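Local coordinates for protein transcriptional regulator (Rhodococcus jostii, PDB 5CYV) that probably binds DNA as a dimeric MarR-family transcriptional regulator of p-hydroxycinnamate metabolism and binds p-coumaroyl-CoA, at residues B[40-45]-B[56-61]; B[45-50]-B[96-101]. All blocks are in the same frame, centred on the assembly; numbering follows the deposited sequence.

Contact 1 (B[40-45]-B[56-61]). With WCA (p-coumaroyl-CoA), chain J.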
# COMPACT_ATOMS: atom_id res chain seq x y z
N TYR B 40 3.44 -3.80 14.71
CA TYR B 40 4.85 -3.74 14.44
C TYR B 40 5.37 -2.35 14.21
O TYR B 40 6.42 -1.96 14.77
CB TYR B 40 5.17 -4.65 13.22
CG TYR B 40 6.55 -4.51 12.66
CD1 TYR B 40 7.63 -5.08 13.28
CD2 TYR B 40 6.76 -3.79 11.45
CE1 TYR B 40 8.92 -4.95 12.77
CE2 TYR B 40 8.03 -3.69 10.91
CZ TYR B 40 9.11 -4.28 11.57
OH TYR B 40 10.38 -4.11 11.09
N SER B 41 4.65 -1.56 13.41
CA SER B 41 5.12 -0.20 13.14
C SER B 41 5.21 0.63 14.43
O SER B 41 6.18 1.36 14.61
CB SER B 41 4.16 0.52 12.18
OG SER B 41 4.10 -0.18 10.91
N VAL B 42 4.19 0.51 15.29
CA VAL B 42 4.26 1.26 16.56
C VAL B 42 5.43 0.85 17.43
O VAL B 42 6.17 1.72 17.93
CB VAL B 42 2.96 1.10 17.34
CG1 VAL B 42 3.03 1.81 18.71
CG2 VAL B 42 1.81 1.68 16.49
N LEU B 43 5.67 -0.46 17.49
CA LEU B 43 6.79 -0.99 18.28
C LEU B 43 8.13 -0.46 17.72
O LEU B 43 9.02 -0.01 18.48
CB LEU B 43 6.71 -2.52 18.31
CG LEU B 43 7.89 -3.13 19.09
CD1 LEU B 43 7.89 -2.65 20.55
CD2 LEU B 43 7.76 -4.66 19.07
N VAL B 44 8.29 -0.50 16.39
CA VAL B 44 9.51 -0.03 15.77
C VAL B 44 9.71 1.44 16.09
O VAL B 44 10.82 1.89 16.48
CB VAL B 44 9.45 -0.26 14.29
CG1 VAL B 44 10.54 0.56 13.56
CG2 VAL B 44 9.61 -1.75 14.03
N LEU B 45 8.63 2.21 15.98
CA LEU B 45 8.78 3.67 16.18
C LEU B 45 9.09 3.99 17.64
O LEU B 45 9.86 4.92 17.92
CB LEU B 45 7.52 4.42 15.71
CG LEU B 45 7.36 4.38 14.18
CD1 LEU B 45 5.94 4.81 13.80
CD2 LEU B 45 8.35 5.26 13.46
N ARG B 56 1.26 11.29 18.86
CA ARG B 56 1.00 12.11 17.67
C ARG B 56 2.05 11.90 16.62
O ARG B 56 1.72 11.86 15.44
CB ARG B 56 0.91 13.58 18.05
CG ARG B 56 -0.40 13.86 18.79
CD ARG B 56 -0.44 15.31 19.30
NE ARG B 56 -1.52 15.60 20.23
CZ ARG B 56 -2.70 16.13 19.89
NH1 ARG B 56 -2.95 16.43 18.62
NH2 ARG B 56 -3.62 16.38 20.82
N GLY B 57 3.30 11.72 17.03
CA GLY B 57 4.40 11.39 16.12
C GLY B 57 4.19 10.05 15.43
O GLY B 57 4.47 9.90 14.21
N VAL B 58 3.77 9.07 16.21
CA VAL B 58 3.50 7.77 15.63
C VAL B 58 2.41 7.85 14.58
O VAL B 58 2.55 7.31 13.44
CB VAL B 58 3.08 6.80 16.74
CG1 VAL B 58 2.60 5.47 16.12
CG2 VAL B 58 4.27 6.56 17.62
N ALA B 59 1.33 8.55 14.94
CA ALA B 59 0.18 8.70 14.05
C ALA B 59 0.57 9.36 12.74
O ALA B 59 0.19 8.90 11.67
CB ALA B 59 -0.94 9.52 14.75
N ALA B 60 1.38 10.42 12.82
CA ALA B 60 1.78 11.20 11.66
C ALA B 60 2.67 10.33 10.77
O ALA B 60 2.52 10.34 9.53
CB ALA B 60 2.53 12.45 12.10
N THR B 61 3.55 9.54 11.39
CA THR B 61 4.41 8.68 10.55
C THR B 61 3.61 7.62 9.83
O THR B 61 3.86 7.34 8.66
CB THR B 61 5.52 8.01 11.40
OG1 THR B 61 6.36 9.03 11.96
CG2 THR B 61 6.39 7.08 10.55
C4 WCA J . -16.58 7.78 1.01
C5 WCA J . -17.34 6.68 0.64
C6 WCA J . -18.73 6.91 0.30
C8 WCA J . -15.31 5.94 1.07
N1 WCA J . -19.21 8.17 0.36
N3 WCA J . -17.15 9.02 1.05
CAV WCA J . 5.00 -1.31 7.84
CAT WCA J . 6.20 -1.93 7.98
CBS WCA J . 6.75 -2.53 6.84
OAJ WCA J . 8.00 -3.19 6.95
CAU WCA J . 6.14 -2.46 5.63
CAW WCA J . 4.92 -1.81 5.46
CBT WCA J . 4.38 -1.23 6.58
CAR WCA J . 3.11 -0.52 6.35
CAQ WCA J . 2.57 0.32 7.41
CBP WCA J . 1.39 1.14 6.95
OAD WCA J . 1.01 1.37 5.85
SBO WCA J . 0.56 1.81 8.33
CBA WCA J . -0.68 2.83 7.45
CAY WCA J . -2.08 2.09 7.44
NBH WCA J . -2.17 1.17 6.36
CBQ WCA J . -2.53 -0.22 6.67
OAE WCA J . -2.85 -0.61 7.80
CBB WCA J . -2.60 -1.17 5.52
CAZ WCA J . -4.07 -1.51 5.13
NBI WCA J . -4.83 -0.39 4.54
CBR WCA J . -5.66 0.47 5.25
OAF WCA J . -5.67 0.36 6.48
CBX WCA J . -6.51 1.50 4.53
OAK WCA J . -6.60 1.10 3.13
CCD WCA J . -5.93 2.92 4.65
CAA WCA J . -4.63 2.98 3.79
CAB WCA J . -5.67 3.33 6.12
CBD WCA J . -6.94 3.92 4.02
OBK WCA J . -8.15 3.63 4.76
PCG WCA J . -9.39 4.67 4.70
OAP WCA J . -8.84 6.02 5.04
OAI WCA J . -10.47 4.04 5.62
OBN WCA J . -9.80 4.76 3.20
PCF WCA J . -10.89 4.09 2.31
OAO WCA J . -11.68 3.21 3.28
OAH WCA J . -10.30 3.59 1.00
O5' WCA J . -11.84 5.33 1.89
C5' WCA J . -11.31 6.46 1.18
C4' WCA J . -11.84 7.83 1.49
O4' WCA J . -13.28 7.98 0.74
C3' WCA J . -12.08 8.06 2.80
O3' WCA J . -12.13 9.51 3.07
PCE WCA J . -11.03 10.21 3.95
OAM WCA J . -9.68 9.88 3.40
OAN WCA J . -11.13 9.73 5.37
OAG WCA J . -11.26 11.70 3.90
C2' WCA J . -13.52 7.52 3.00
O2' WCA J . -14.10 7.97 4.15
C1' WCA J . -14.19 8.05 1.68
N9 WCA J . -15.32 7.26 1.27
N7 WCA J . -16.53 5.56 0.69
C2 WCA J . -18.45 9.18 0.72
N6 WCA J . -19.55 5.80 -0.09

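Contact 2 (B[45-50]-B[96-101])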
# COMPACT_ATOMS: atom_id res chain seq x y z
N LEU B 45 8.63 2.21 15.98
CA LEU B 45 8.78 3.67 16.18
C LEU B 45 9.09 3.99 17.64
O LEU B 45 9.86 4.92 17.92
CB LEU B 45 7.52 4.42 15.71
CG LEU B 45 7.36 4.38 14.18
CD1 LEU B 45 5.94 4.81 13.80
CD2 LEU B 45 8.35 5.26 13.46
N ALA B 46 8.58 3.21 18.56
CA ALA B 46 8.92 3.40 19.97
C ALA B 46 10.39 3.07 20.21
O ALA B 46 11.06 3.77 20.96
CB ALA B 46 8.02 2.56 20.86
N CYS B 47 10.84 1.97 19.59
CA CYS B 47 12.23 1.53 19.85
C CYS B 47 13.26 2.53 19.32
O CYS B 47 14.40 2.56 19.78
CB CYS B 47 12.46 0.14 19.26
SG CYS B 47 11.63 -1.17 20.21
N GLU B 48 12.88 3.30 18.28
CA GLU B 48 13.82 4.24 17.69
C GLU B 48 14.25 5.35 18.66
O GLU B 48 15.22 6.02 18.38
CB GLU B 48 13.25 4.88 16.44
CG GLU B 48 13.17 3.87 15.31
CD GLU B 48 12.45 4.40 14.05
OE1 GLU B 48 12.02 5.59 14.03
OE2 GLU B 48 12.35 3.59 13.08
N GLN B 49 13.50 5.56 19.75
CA GLN B 49 13.76 6.63 20.69
C GLN B 49 14.22 6.01 21.99
O GLN B 49 13.66 5.00 22.42
CB GLN B 49 12.48 7.45 20.94
CG GLN B 49 11.76 7.83 19.62
CD GLN B 49 12.65 8.75 18.77
OE1 GLN B 49 13.46 9.51 19.32
NE2 GLN B 49 12.52 8.68 17.47
N ALA B 50 15.14 6.67 22.66
CA ALA B 50 15.60 6.15 23.93
C ALA B 50 14.55 6.24 25.00
O ALA B 50 14.37 5.31 25.79
CB ALA B 50 16.87 6.91 24.38
N ILE B 96 5.27 6.70 24.54
CA ILE B 96 5.16 5.26 24.41
C ILE B 96 6.58 4.70 24.38
O ILE B 96 7.34 5.00 23.46
CB ILE B 96 4.43 4.90 23.08
CG1 ILE B 96 3.03 5.55 23.04
CG2 ILE B 96 4.35 3.37 22.91
CD1 ILE B 96 2.63 5.93 21.62
N ALA B 97 6.96 4.03 25.46
CA ALA B 97 8.36 3.56 25.59
C ALA B 97 8.47 2.07 25.49
O ALA B 97 7.76 1.32 26.14
CB ALA B 97 8.94 4.02 26.98
N ALA B 98 9.44 1.62 24.70
CA ALA B 98 9.66 0.20 24.61
C ALA B 98 10.29 -0.37 25.84
O ALA B 98 11.13 0.25 26.50
CB ALA B 98 10.56 -0.08 23.40
N THR B 99 9.88 -1.60 26.19
CA THR B 99 10.52 -2.30 27.28
C THR B 99 11.70 -3.12 26.79
O THR B 99 11.86 -3.24 25.58
CB THR B 99 9.53 -3.26 27.97
OG1 THR B 99 9.10 -4.23 27.02
CG2 THR B 99 8.26 -2.50 28.48
N GLU B 100 12.47 -3.70 27.70
CA GLU B 100 13.51 -4.64 27.27
C GLU B 100 12.95 -5.76 26.39
O GLU B 100 13.52 -6.12 25.34
CB GLU B 100 14.20 -5.22 28.52
CG GLU B 100 14.58 -6.67 28.43
CD GLU B 100 15.74 -7.01 29.36
OE1 GLU B 100 15.87 -6.36 30.43
OE2 GLU B 100 16.51 -7.93 29.02
N GLU B 101 11.80 -6.31 26.77
CA GLU B 101 11.18 -7.38 25.98
C GLU B 101 10.68 -6.88 24.61
O GLU B 101 10.85 -7.53 23.56
CB GLU B 101 10.04 -8.01 26.77
CG GLU B 101 9.25 -9.07 26.04
CD GLU B 101 10.11 -10.21 25.49
OE1 GLU B 101 11.14 -10.58 26.09
OE2 GLU B 101 9.73 -10.76 24.43
O HOH W 1 11.20 3.58 23.73
O HOH W 2 12.66 2.52 26.08

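Contact 1 (B[40-45]-B[56-61])
V42, L45, V58 and T61 meet between helix 40-45 and helix 56-61, and what joins them is apolar packing alone. V42 and V58 cross at about a right angle, CG2 of V42 lying 3.9 Å from CG1 of V58. That same V58 methyl, carried anti to the backbone N (chi1 172°), also meets CD1 of L45 at 4.1 Å, so it touches both residues of the facing helix. One turn on, L45 and T61 reach toward each other tip to tip, with CG2 of T61 4.0 Å from CD2 of L45. T61 turns this methyl to the leucine, while its OG1 stays on its own helix, 3.1 Å from O of G57.

Ligand contacts come from the start of 40-45. OG of S41 is 3.4 Å from CAV on the coumaroyl ring and is also hydrogen-bonded to O of V37. The Y40 ring offers its edge, CE2 being 3.9 Å from CAT of the ligand, and CG2 of V44 lies above one face, toward the rim.

The short axes run at 126° in this winged-helix domain. Helix 70-78 packs on V42 through L72, V73 and L76, helix 100-121 meets Y40, and L7 of the second subunit touches L45.

Contact 2 (B[45-50]-B[96-101])
A46 and C47, in the last part of helix 37-47, pack on the strand 94-98 of the wing hairpin in this MarR-type winged helix-turn-helix domain. The first of them points its methyl at the strand: CB of A46 sits 3.6 Å from O of I96, with CG2 of I96 and CB of A98 a little farther out. Its carbonyl takes part as well, through a water that accepts from N of A98 at 2.8 Å and lies 2.8 Å from O of A46, to which it can donate, though other acceptors compete for its protons. After A98 the strand gives way to helix 100-121, whose N-cap is T99; its OG1 accepts from N of G102.

At C47 the sulfur, anti to its own carbonyl carbon (chi1 -73°), packs against the A98 methyl, SG of C47 lying 3.5 Å from CB of A98. Farther along, E48 reaches L7 N of the second subunit with OE2, and O of Q49, like O of C47, accepts from the R103 guanidinium on helix 100-121. At A50 a second water, again with competing acceptors, lies between two carbonyls to which it can donate, 2.8 Å from O of A98 and a longer 3.3 Å from O of A50.

Helix 37-47 serves both contacts, whose centres are 11 Å apart. L45 belongs to both ranges but does its packing in contact 1; the next residue along, A46, opens contact 2. The helix thus faces helix 55-62 with one side and the strand 94-98 with another, tying the helix-turn-helix part to the wing. Contact 1 is near the p-coumaroyl-CoA pocket, since Y40 and S41 line it, whereas the C47 side chain of contact 2 is about 13 Å from a bound ligand. Direct apolar packing makes contact 1; contact 2 adds bridging waters. The second subunit reaches both, its L7 packing on L45 and giving its N to E48.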